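PDB 2Q7S: N-formylglutamate amidohydrolase from Ralstonia eutropha, which binds a zinc ion and probably hydrolyses the amide bond of N-formylglutamate or a related substrate. Local coordinates for residues A[86-91]-A[143-148]; A[98-103]-A[132-137]; A[174-179]-A[250-255]; A[190-195]-A[219-224]. One frame throughout, in Å; residues are numbered along the deposited sequence.

Contact 1: A[86-91]-A[143-148]; sequences RMLDDI and RYYRPY
Y145 OH donates a hydrogen bond of 2.6 Å to R86 O, and this is the shortest polar link between loop 86-91 and helix segment 143-148. The hydroxyl arrives in the carbonyl plane, at a C=O...O angle of 150°, and R86 O in turn lies at the edge of the phenol ring, near its plane. With CG anti to the backbone N (chi1 -175°), the ring points off the helix toward the loop. One face of the ring is covered by L88: CD2 sits over its centre, 3.7 Å from the centroid and 13° off the ring normal, a CH-pi contact. CG of L88 packs beside the ring at 3.5 Å from Y145 CE1, while CD1, the other branch, lies 3.7 Å from R146 NH1 and meets that guanidinium obliquely. R146 NE is hydrogen-bonded to N142, one helical turn earlier. M87 to D90 form a type I turn, closed by D90 N bonding to M87 O at 3.1 Å; L88 occupies its second position and directs its side chain to the helix. H149 stacks on the Y145 ring and L116 also touches this side chain. The side chain of R86 leads away from the helix and comes within about 4 Å of that of the zinc ligand H32. The buried phenol thus meets the loop twice, through a hydroxyl bond to a main-chain carbonyl and through a leucine methyl over its face, a pairing that may limit movement of the loop beside the metal site.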
# COMPACT_ATOMS: atom_id res chain seq x y z
N ARG A 86 7.27 2.03 -4.36
CA ARG A 86 8.14 3.05 -4.95
C ARG A 86 8.49 2.56 -6.33
O ARG A 86 8.41 1.37 -6.61
CB ARG A 86 9.40 3.25 -4.10
CG ARG A 86 9.12 3.73 -2.66
CD ARG A 86 8.37 5.07 -2.59
NE ARG A 86 8.14 5.51 -1.23
CZ ARG A 86 7.06 5.24 -0.47
NH1 ARG A 86 6.05 4.49 -0.89
NH2 ARG A 86 7.01 5.72 0.78
N MSE A 87 8.91 3.50 -7.16
CA MSE A 87 9.46 3.20 -8.46
C MSE A 87 10.89 2.71 -8.31
O MSE A 87 11.60 2.99 -7.35
CB MSE A 87 9.44 4.46 -9.34
CG MSE A 87 8.10 5.10 -9.46
SE MSE A 87 6.93 3.99 -10.55
CE MSE A 87 5.73 3.09 -9.36
N LEU A 88 11.32 2.00 -9.34
CA LEU A 88 12.59 1.35 -9.36
C LEU A 88 13.75 2.31 -9.49
O LEU A 88 14.88 1.92 -9.20
CB LEU A 88 12.60 0.34 -10.53
CG LEU A 88 12.04 -1.03 -10.14
CD1 LEU A 88 12.26 -1.98 -11.32
CD2 LEU A 88 12.63 -1.51 -8.84
N ASP A 89 13.47 3.55 -9.90
CA ASP A 89 14.48 4.59 -9.99
C ASP A 89 14.47 5.54 -8.79
O ASP A 89 15.18 6.53 -8.79
CB ASP A 89 14.40 5.33 -11.33
CG ASP A 89 13.10 6.11 -11.52
OD1 ASP A 89 12.15 6.00 -10.70
OD2 ASP A 89 13.05 6.85 -12.52
N ASP A 90 13.70 5.19 -7.76
CA ASP A 90 13.55 6.01 -6.55
C ASP A 90 14.57 5.60 -5.49
O ASP A 90 14.24 5.17 -4.40
CB ASP A 90 12.12 5.93 -6.03
CG ASP A 90 11.80 7.00 -5.03
OD1 ASP A 90 12.67 7.86 -4.72
OD2 ASP A 90 10.65 7.01 -4.59
N ILE A 91 15.84 5.80 -5.87
CA ILE A 91 17.01 5.46 -5.10
C ILE A 91 17.91 6.67 -5.15
O ILE A 91 18.08 7.27 -6.19
CB ILE A 91 17.82 4.31 -5.74
CG1 ILE A 91 16.96 3.06 -5.94
CG2 ILE A 91 19.04 4.07 -4.88
CD1 ILE A 91 17.55 1.95 -6.83
N ARG A 143 14.30 -10.56 -6.64
CA ARG A 143 13.70 -11.59 -5.84
C ARG A 143 12.38 -11.20 -5.20
O ARG A 143 11.56 -12.07 -4.99
CB ARG A 143 14.66 -12.03 -4.74
CG ARG A 143 15.98 -12.52 -5.23
CD ARG A 143 17.02 -12.52 -4.06
NE ARG A 143 18.30 -13.10 -4.45
CZ ARG A 143 19.36 -13.18 -3.66
NH1 ARG A 143 19.32 -12.72 -2.41
NH2 ARG A 143 20.48 -13.73 -4.11
N TYR A 144 12.18 -9.92 -4.85
CA TYR A 144 11.04 -9.50 -4.09
C TYR A 144 10.14 -8.51 -4.86
O TYR A 144 8.94 -8.73 -5.01
CB TYR A 144 11.45 -8.96 -2.71
CG TYR A 144 12.24 -9.91 -1.88
CD1 TYR A 144 11.63 -10.80 -1.03
CD2 TYR A 144 13.63 -9.95 -1.98
CE1 TYR A 144 12.38 -11.68 -0.28
CE2 TYR A 144 14.37 -10.83 -1.24
CZ TYR A 144 13.75 -11.67 -0.40
OH TYR A 144 14.51 -12.52 0.33
N TYR A 145 10.71 -7.44 -5.37
CA TYR A 145 9.91 -6.42 -6.04
C TYR A 145 9.29 -6.87 -7.35
O TYR A 145 8.08 -6.69 -7.57
CB TYR A 145 10.81 -5.20 -6.30
CG TYR A 145 10.12 -3.99 -6.89
CD1 TYR A 145 9.84 -3.89 -8.25
CD2 TYR A 145 9.79 -2.92 -6.09
CE1 TYR A 145 9.25 -2.74 -8.78
CE2 TYR A 145 9.22 -1.78 -6.62
CZ TYR A 145 8.91 -1.72 -7.92
OH TYR A 145 8.35 -0.53 -8.39
N ARG A 146 10.11 -7.43 -8.24
CA ARG A 146 9.64 -7.78 -9.57
C ARG A 146 8.50 -8.82 -9.55
O ARG A 146 7.51 -8.66 -10.23
CB ARG A 146 10.79 -8.23 -10.46
CG ARG A 146 11.78 -7.08 -10.87
CD ARG A 146 12.65 -7.53 -12.04
NE ARG A 146 13.87 -6.76 -12.13
CZ ARG A 146 13.99 -5.59 -12.75
NH1 ARG A 146 12.96 -5.03 -13.31
NH2 ARG A 146 15.16 -4.98 -12.76
N PRO A 147 8.65 -9.91 -8.76
CA PRO A 147 7.51 -10.83 -8.60
C PRO A 147 6.25 -10.20 -8.07
O PRO A 147 5.17 -10.47 -8.61
CB PRO A 147 8.06 -11.86 -7.62
CG PRO A 147 9.46 -11.85 -7.82
CD PRO A 147 9.81 -10.42 -8.05
N TYR A 148 6.38 -9.39 -7.01
CA TYR A 148 5.26 -8.67 -6.48
C TYR A 148 4.62 -7.84 -7.58
O TYR A 148 3.40 -7.92 -7.82
CB TYR A 148 5.67 -7.78 -5.31
CG TYR A 148 4.50 -7.03 -4.69
CD1 TYR A 148 3.77 -7.59 -3.66
CD2 TYR A 148 4.11 -5.78 -5.16
CE1 TYR A 148 2.68 -6.92 -3.09
CE2 TYR A 148 3.06 -5.09 -4.56
CZ TYR A 148 2.33 -5.69 -3.56
OH TYR A 148 1.26 -5.04 -2.96

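Contact 2: A[98-103]-A[132-137]; sequences GPWPTP and LTVAEV
G98 and V134 make the closest backbone approach, with CA atoms 6.3 Å apart, where the irregular segment 98-103 passes the start of helix 134-163. The second segment leaves the short strand 132-133 and turns directly into the helix, and across the gap the contacts are apolar or carbonyl-to-methyl. G98 has a positive phi of 92°, a backbone shape that suits glycine. V134 is the main side chain on the helix side, and its two methyls divide the work: CG2 meets the backbone, 3.4 Å from P99 O, whereas CG1 meets side chains. CG1 stands anti to the backbone N (chi1 166°), and from there it reaches W100 CE3 at 3.8 Å and P101 CD, 4.2 Å away. P101 CD also lies over one face of the indole, off-centre and near its margin. Further along the six-membered ring, W100 CH2 touches V137 CG1 at 3.7 Å; V137 crosses the tryptophan side chain at about a right angle, and V134 CG1 and V137 CG1 both meet the indole obliquely. Q138 and I141, on the next turns of the helix, extend the surface on which W100 rests. T133 and E136 bond reciprocally: E136 N donates to T133 OG1 (3.0 Å, N-H...O angle 148°), and T133 N to E136 OE1 at 3.1 Å. E136 OE2 has a further partner in a salt bridge with R130. These paired bonds define a capping box with T133 as N-cap, a classic helix start, here packed against a proline-rich surface loop.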
# COMPACT_ATOMS: atom_id res chain seq x y z
N GLY A 98 29.17 2.26 -5.26
CA GLY A 98 29.18 2.20 -6.72
C GLY A 98 28.05 2.92 -7.43
O GLY A 98 27.03 3.29 -6.81
N PRO A 99 28.18 3.07 -8.75
CA PRO A 99 27.21 3.79 -9.57
C PRO A 99 26.10 2.86 -10.12
O PRO A 99 26.35 1.70 -10.49
CB PRO A 99 28.08 4.32 -10.70
CG PRO A 99 29.05 3.16 -10.95
CD PRO A 99 29.25 2.49 -9.59
N TRP A 100 24.88 3.38 -10.18
CA TRP A 100 23.75 2.61 -10.68
C TRP A 100 23.81 2.64 -12.21
O TRP A 100 24.23 3.64 -12.78
CB TRP A 100 22.47 3.25 -10.19
CG TRP A 100 21.26 2.42 -10.32
CD1 TRP A 100 20.19 2.68 -11.13
CD2 TRP A 100 20.94 1.22 -9.61
NE1 TRP A 100 19.23 1.74 -10.95
CE2 TRP A 100 19.67 0.81 -10.04
CE3 TRP A 100 21.61 0.45 -8.64
CZ2 TRP A 100 19.04 -0.33 -9.56
CZ3 TRP A 100 20.95 -0.67 -8.13
CH2 TRP A 100 19.72 -1.06 -8.59
N PRO A 101 23.45 1.52 -12.87
CA PRO A 101 23.63 1.46 -14.32
C PRO A 101 22.80 2.43 -15.18
O PRO A 101 23.14 2.67 -16.34
CB PRO A 101 23.27 0.01 -14.65
CG PRO A 101 22.46 -0.46 -13.55
CD PRO A 101 22.99 0.23 -12.34
N THR A 102 21.70 2.90 -14.60
CA THR A 102 20.69 3.73 -15.26
C THR A 102 20.40 4.97 -14.42
O THR A 102 20.81 5.05 -13.24
CB THR A 102 19.37 2.92 -15.46
OG1 THR A 102 19.01 2.28 -14.23
CG2 THR A 102 19.54 1.82 -16.55
N PRO A 103 19.72 5.97 -15.04
CA PRO A 103 19.37 7.19 -14.31
C PRO A 103 18.47 6.95 -13.10
O PRO A 103 17.51 6.14 -13.15
CB PRO A 103 18.63 8.03 -15.37
CG PRO A 103 18.96 7.45 -16.64
CD PRO A 103 19.30 6.04 -16.45
N LEU A 132 25.03 0.19 0.60
CA LEU A 132 24.62 -1.07 -0.02
C LEU A 132 25.27 -1.18 -1.38
O LEU A 132 25.57 -0.18 -2.03
CB LEU A 132 23.08 -1.18 -0.11
CG LEU A 132 22.30 -0.72 1.13
CD1 LEU A 132 20.86 -1.14 1.00
CD2 LEU A 132 22.86 -1.26 2.41
N THR A 133 25.58 -2.39 -1.79
CA THR A 133 26.20 -2.55 -3.10
C THR A 133 25.11 -2.42 -4.17
O THR A 133 23.91 -2.62 -3.89
CB THR A 133 26.98 -3.87 -3.25
OG1 THR A 133 26.06 -4.95 -3.22
CG2 THR A 133 28.04 -4.03 -2.13
N VAL A 134 25.52 -2.09 -5.39
CA VAL A 134 24.59 -2.12 -6.52
C VAL A 134 23.97 -3.53 -6.64
O VAL A 134 22.75 -3.69 -6.68
CB VAL A 134 25.28 -1.65 -7.80
CG1 VAL A 134 24.45 -1.99 -9.09
CG2 VAL A 134 25.52 -0.17 -7.72
N ALA A 135 24.84 -4.55 -6.63
CA ALA A 135 24.44 -5.96 -6.74
C ALA A 135 23.40 -6.36 -5.72
O ALA A 135 22.44 -7.05 -6.04
CB ALA A 135 25.74 -6.89 -6.65
N GLU A 136 23.56 -5.91 -4.47
CA GLU A 136 22.68 -6.26 -3.39
C GLU A 136 21.27 -5.70 -3.59
O GLU A 136 20.25 -6.38 -3.39
CB GLU A 136 23.34 -5.83 -2.07
CG GLU A 136 22.50 -5.18 -1.06
CD GLU A 136 23.27 -4.88 0.23
OE1 GLU A 136 24.50 -4.59 0.16
OE2 GLU A 136 22.61 -4.94 1.30
N VAL A 137 21.20 -4.46 -4.05
CA VAL A 137 19.95 -3.83 -4.30
C VAL A 137 19.31 -4.48 -5.54
O VAL A 137 18.13 -4.78 -5.54
CB VAL A 137 20.16 -2.30 -4.43
CG1 VAL A 137 18.91 -1.58 -4.98
CG2 VAL A 137 20.58 -1.75 -3.05

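Contact 3: A[174-179]-A[250-255]; sequences MPNNAY and EIRRPL
M174 and R252 form a parallel beta bridge, and the tight part of the contact is built round it. M174 N donates to I251 O at 2.9 Å from above the carbonyl plane, whereas R253 N meets M174 O at 2.8 Å with an N-H...O angle of 165°. The selenomethionine side chain extends across strand 250-252: CG passes near I251 O, SE lies 3.9 Å from E250 CB, and CE reaches R252 N. R253 runs extended alongside P175, whose CD sits over one face of the guanidinium, 3.6 Å from NH1. That group is held by S173 at NE and by the zinc ligand D55, in a salt bridge, at NH2. E250, hydrogen-bonded to Q248, has its side chain about 3 Å from that of zinc ligand H172.

On the solvent side fewer atoms meet. There exposed N176 gives OD1 to NH1 of the partly exposed R252 (2.8 Å, 165°), its amide turned nearly coplanar with the guanidinium, and P254 CG rests 3.6 Å from N176 OD1. The C-terminal ends of the adjacent parallel strands 166-174 and 244-252 bring H172, E250 and R253 to the zinc site, consistent with a zinc-dependent hydrolase of this clan.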
# COMPACT_ATOMS: atom_id res chain seq x y z
N MSE A 174 -1.21 4.11 8.60
CA MSE A 174 -0.33 5.21 8.89
C MSE A 174 -0.29 5.45 10.41
O MSE A 174 -1.29 5.21 11.13
CB MSE A 174 -0.82 6.44 8.12
CG MSE A 174 -2.28 6.70 8.26
SE MSE A 174 -2.87 8.37 7.42
CE MSE A 174 -4.57 8.21 8.30
N PRO A 175 0.86 5.95 10.91
CA PRO A 175 0.98 6.28 12.31
C PRO A 175 0.25 7.55 12.68
O PRO A 175 -0.09 8.38 11.81
CB PRO A 175 2.50 6.46 12.48
CG PRO A 175 2.95 6.89 11.16
CD PRO A 175 2.10 6.19 10.17
N ASN A 176 -0.01 7.71 13.97
CA ASN A 176 -0.78 8.83 14.42
C ASN A 176 -0.05 10.15 14.16
O ASN A 176 -0.66 11.20 13.92
CB ASN A 176 -1.10 8.64 15.90
CG ASN A 176 -2.56 8.89 16.23
OD1 ASN A 176 -3.43 8.77 15.37
ND2 ASN A 176 -2.82 9.26 17.46
N ASN A 177 1.27 10.08 14.17
CA ASN A 177 2.08 11.24 13.90
C ASN A 177 2.55 11.32 12.45
O ASN A 177 3.62 11.85 12.19
CB ASN A 177 3.25 11.31 14.89
CG ASN A 177 4.25 10.19 14.73
OD1 ASN A 177 4.06 9.28 13.93
ND2 ASN A 177 5.33 10.26 15.48
N ALA A 178 1.75 10.83 11.51
CA ALA A 178 2.12 10.92 10.08
C ALA A 178 2.47 12.35 9.61
O ALA A 178 3.33 12.51 8.75
CB ALA A 178 1.07 10.35 9.23
N TYR A 179 1.82 13.37 10.18
CA TYR A 179 2.09 14.76 9.82
C TYR A 179 3.51 15.20 10.28
O TYR A 179 4.23 15.85 9.53
CB TYR A 179 1.05 15.72 10.43
CG TYR A 179 -0.29 15.86 9.68
CD1 TYR A 179 -0.32 16.17 8.32
CD2 TYR A 179 -1.50 15.73 10.34
CE1 TYR A 179 -1.52 16.30 7.64
CE2 TYR A 179 -2.72 15.87 9.68
CZ TYR A 179 -2.72 16.17 8.34
OH TYR A 179 -3.90 16.34 7.65
N GLU A 250 -5.55 4.93 3.20
CA GLU A 250 -4.69 4.88 4.40
C GLU A 250 -5.52 4.87 5.68
O GLU A 250 -6.36 5.70 5.84
CB GLU A 250 -3.78 6.11 4.42
CG GLU A 250 -2.87 6.25 3.23
CD GLU A 250 -1.46 5.85 3.49
OE1 GLU A 250 -1.13 5.48 4.64
OE2 GLU A 250 -0.66 5.89 2.54
N ILE A 251 -5.25 3.93 6.58
CA ILE A 251 -5.95 3.79 7.83
C ILE A 251 -5.06 4.20 9.02
O ILE A 251 -3.96 3.65 9.23
CB ILE A 251 -6.38 2.28 8.01
CG1 ILE A 251 -7.29 1.84 6.87
CG2 ILE A 251 -7.06 2.02 9.33
CD1 ILE A 251 -7.71 0.41 6.99
N ARG A 252 -5.55 5.12 9.84
CA ARG A 252 -4.87 5.50 11.09
C ARG A 252 -4.72 4.24 11.99
O ARG A 252 -5.67 3.65 12.48
CB ARG A 252 -5.66 6.60 11.79
CG ARG A 252 -4.93 7.44 12.83
CD ARG A 252 -5.75 8.69 13.20
NE ARG A 252 -7.04 8.39 13.83
CZ ARG A 252 -7.21 8.28 15.15
NH1 ARG A 252 -6.18 8.39 15.97
NH2 ARG A 252 -8.41 8.05 15.65
N ARG A 253 -3.49 3.88 12.25
CA ARG A 253 -3.11 2.65 12.94
C ARG A 253 -3.73 2.38 14.29
O ARG A 253 -4.07 1.22 14.55
CB ARG A 253 -1.56 2.57 13.04
CG ARG A 253 -0.93 2.07 11.75
CD ARG A 253 0.58 2.30 11.76
NE ARG A 253 1.19 2.08 10.46
CZ ARG A 253 2.46 2.42 10.20
NH1 ARG A 253 3.20 2.92 11.16
NH2 ARG A 253 2.97 2.21 9.02
N PRO A 254 -3.89 3.43 15.16
CA PRO A 254 -4.51 3.23 16.48
C PRO A 254 -5.88 2.61 16.41
O PRO A 254 -6.28 1.93 17.35
CB PRO A 254 -4.57 4.65 17.08
CG PRO A 254 -3.55 5.37 16.45
CD PRO A 254 -3.47 4.82 15.00
N LEU A 255 -6.55 2.79 15.28
CA LEU A 255 -7.85 2.17 15.02
C LEU A 255 -7.87 0.65 15.13
O LEU A 255 -8.93 0.07 15.29
CB LEU A 255 -8.35 2.56 13.63
CG LEU A 255 -8.69 4.03 13.37
CD1 LEU A 255 -9.21 4.17 11.96
CD2 LEU A 255 -9.72 4.50 14.35

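Contact 4: A[190-195]-A[219-224]; sequences LADFVL and GYTVAR
F193 turns its edge toward the face of Y220, an edge-to-face (T-shaped) pair with centroids 5.4 Å apart and planes at 78°. F193 CE1 is the touching atom, 3.7 Å from Y220 CG and off-centre over the tyrosine ring. Y220 OH is bonded to D274, while L271 and L275 of helix 267-289 lie against F193. On the same side of the sheet, V222 and L195 cross, L195 CD1 reaching V222 CG1 at 3.6 Å; L215 and V211 of helix 205-217 cover this pair. A191 and A223 meet on the other side, CB to CB.

D192 and T221 interlock just before the strands begin. T221 N donates to D192 OD2 (3.1 Å, N-H...O angle 174°), approaching on the anti side and out of the carboxylate plane. In return D192 N donates to T221 OG1 at 2.9 Å; with chi1 at 56°, the threonine hydroxyl is tucked in among its own main-chain atoms and faces this amide. The other carboxylate oxygen, D192 OD1, forms a salt bridge with R252 on the neighbouring strand.

The parallel ladder follows: F193 N to T221 O, A223 N to F193 O at 3.0 Å, and L195 N to A223 O. Strands 193-195 and 222-224 are joined through helix 205-217 in a beta-alpha-beta crossover. D192 thus divides its carboxylate between the amide of T221, just ahead of the edge strand 222-224, and R252 of the neighbouring strand 244-252, and the arginine would be expected to stabilise its negative charge.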
# COMPACT_ATOMS: atom_id res chain seq x y z
N LEU A 190 -5.16 14.52 11.76
CA LEU A 190 -5.10 13.41 10.85
C LEU A 190 -6.40 12.62 10.89
O LEU A 190 -6.90 12.34 11.98
CB LEU A 190 -3.94 12.51 11.28
CG LEU A 190 -3.63 11.41 10.31
CD1 LEU A 190 -3.14 11.98 8.94
CD2 LEU A 190 -2.57 10.49 10.89
N ALA A 191 -6.94 12.29 9.70
CA ALA A 191 -8.22 11.58 9.62
C ALA A 191 -7.99 10.10 9.93
O ALA A 191 -6.84 9.60 9.99
CB ALA A 191 -8.84 11.77 8.25
N ASP A 192 -9.09 9.39 10.14
CA ASP A 192 -9.03 7.99 10.37
C ASP A 192 -8.68 7.26 9.07
O ASP A 192 -8.00 6.24 9.11
CB ASP A 192 -10.36 7.48 10.91
CG ASP A 192 -10.68 8.01 12.28
OD1 ASP A 192 -9.75 8.17 13.06
OD2 ASP A 192 -11.86 8.21 12.58
N PHE A 193 -9.22 7.76 7.95
CA PHE A 193 -8.97 7.27 6.57
C PHE A 193 -8.51 8.44 5.76
O PHE A 193 -9.12 9.51 5.83
CB PHE A 193 -10.23 6.74 5.93
CG PHE A 193 -10.62 5.38 6.41
CD1 PHE A 193 -11.28 5.22 7.61
CD2 PHE A 193 -10.28 4.25 5.68
CE1 PHE A 193 -11.59 3.95 8.09
CE2 PHE A 193 -10.64 2.96 6.14
CZ PHE A 193 -11.28 2.84 7.33
N VAL A 194 -7.43 8.26 5.00
CA VAL A 194 -7.01 9.20 3.98
C VAL A 194 -7.10 8.48 2.64
O VAL A 194 -6.63 7.33 2.50
CB VAL A 194 -5.55 9.77 4.21
CG1 VAL A 194 -5.14 10.76 3.10
CG2 VAL A 194 -5.46 10.45 5.59
N LEU A 195 -7.74 9.16 1.69
CA LEU A 195 -7.96 8.65 0.33
C LEU A 195 -7.14 9.49 -0.65
O LEU A 195 -7.35 10.67 -0.76
CB LEU A 195 -9.44 8.76 -0.03
CG LEU A 195 -10.40 8.06 0.92
CD1 LEU A 195 -11.88 8.27 0.48
CD2 LEU A 195 -10.05 6.57 1.06
N GLY A 219 -18.94 6.29 11.21
CA GLY A 219 -18.39 7.10 12.27
C GLY A 219 -16.95 7.49 12.11
O GLY A 219 -16.39 8.10 13.01
N TYR A 220 -16.33 7.13 11.00
CA TYR A 220 -14.89 7.41 10.78
C TYR A 220 -14.76 8.79 10.15
O TYR A 220 -15.65 9.26 9.46
CB TYR A 220 -14.28 6.33 9.87
CG TYR A 220 -14.34 4.93 10.44
CD1 TYR A 220 -13.45 4.53 11.42
CD2 TYR A 220 -15.34 4.05 10.06
CE1 TYR A 220 -13.49 3.25 11.93
CE2 TYR A 220 -15.43 2.77 10.59
CZ TYR A 220 -14.51 2.38 11.54
OH TYR A 220 -14.54 1.12 12.11
N THR A 221 -13.65 9.46 10.40
CA THR A 221 -13.31 10.70 9.71
C THR A 221 -12.55 10.30 8.46
O THR A 221 -11.83 9.27 8.45
CB THR A 221 -12.50 11.65 10.62
OG1 THR A 221 -11.33 10.97 11.09
CG2 THR A 221 -13.39 12.07 11.84
N VAL A 222 -12.78 11.05 7.38
CA VAL A 222 -12.17 10.76 6.07
C VAL A 222 -11.64 12.10 5.54
O VAL A 222 -12.34 13.11 5.62
CB VAL A 222 -13.18 10.11 5.07
CG1 VAL A 222 -12.51 9.78 3.72
CG2 VAL A 222 -13.82 8.85 5.66
N ALA A 223 -10.39 12.11 5.08
CA ALA A 223 -9.78 13.26 4.37
C ALA A 223 -9.36 12.75 3.00
O ALA A 223 -8.96 11.59 2.87
CB ALA A 223 -8.51 13.81 5.13
N ARG A 224 -9.45 13.61 1.98
CA ARG A 224 -8.92 13.30 0.65
C ARG A 224 -7.60 14.03 0.53
O ARG A 224 -7.50 15.20 0.89
CB ARG A 224 -9.86 13.81 -0.45
CG ARG A 224 -11.22 13.10 -0.43
CD ARG A 224 -12.04 13.43 -1.68
NE ARG A 224 -13.43 12.99 -1.54
CZ ARG A 224 -14.26 12.78 -2.55
NH1 ARG A 224 -13.84 12.94 -3.81
NH2 ARG A 224 -15.49 12.35 -2.32

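In the fold
Contacts 3 and 4 are buried and share the large mixed sheet, where strands 244-252 and 193-196 are neighbours; their centres lie about 10 Å apart, and the R252-D192 salt bridge joins them. Contacts 1 and 2 are surface contacts, with centres about 13 Å apart. Both use helix 134-163, and I91 of the first touches W100 and V137 of the second. The chemistry follows position: main-chain strand pairing dominates contact 4 and shares contact 3 with arginine bonds, contact 1 combines one tyrosine bond with leucine packing, and contact 2 is apolar across its interface. Contacts 1 and 3 border the zinc site, from opposite sides of the chain's centre.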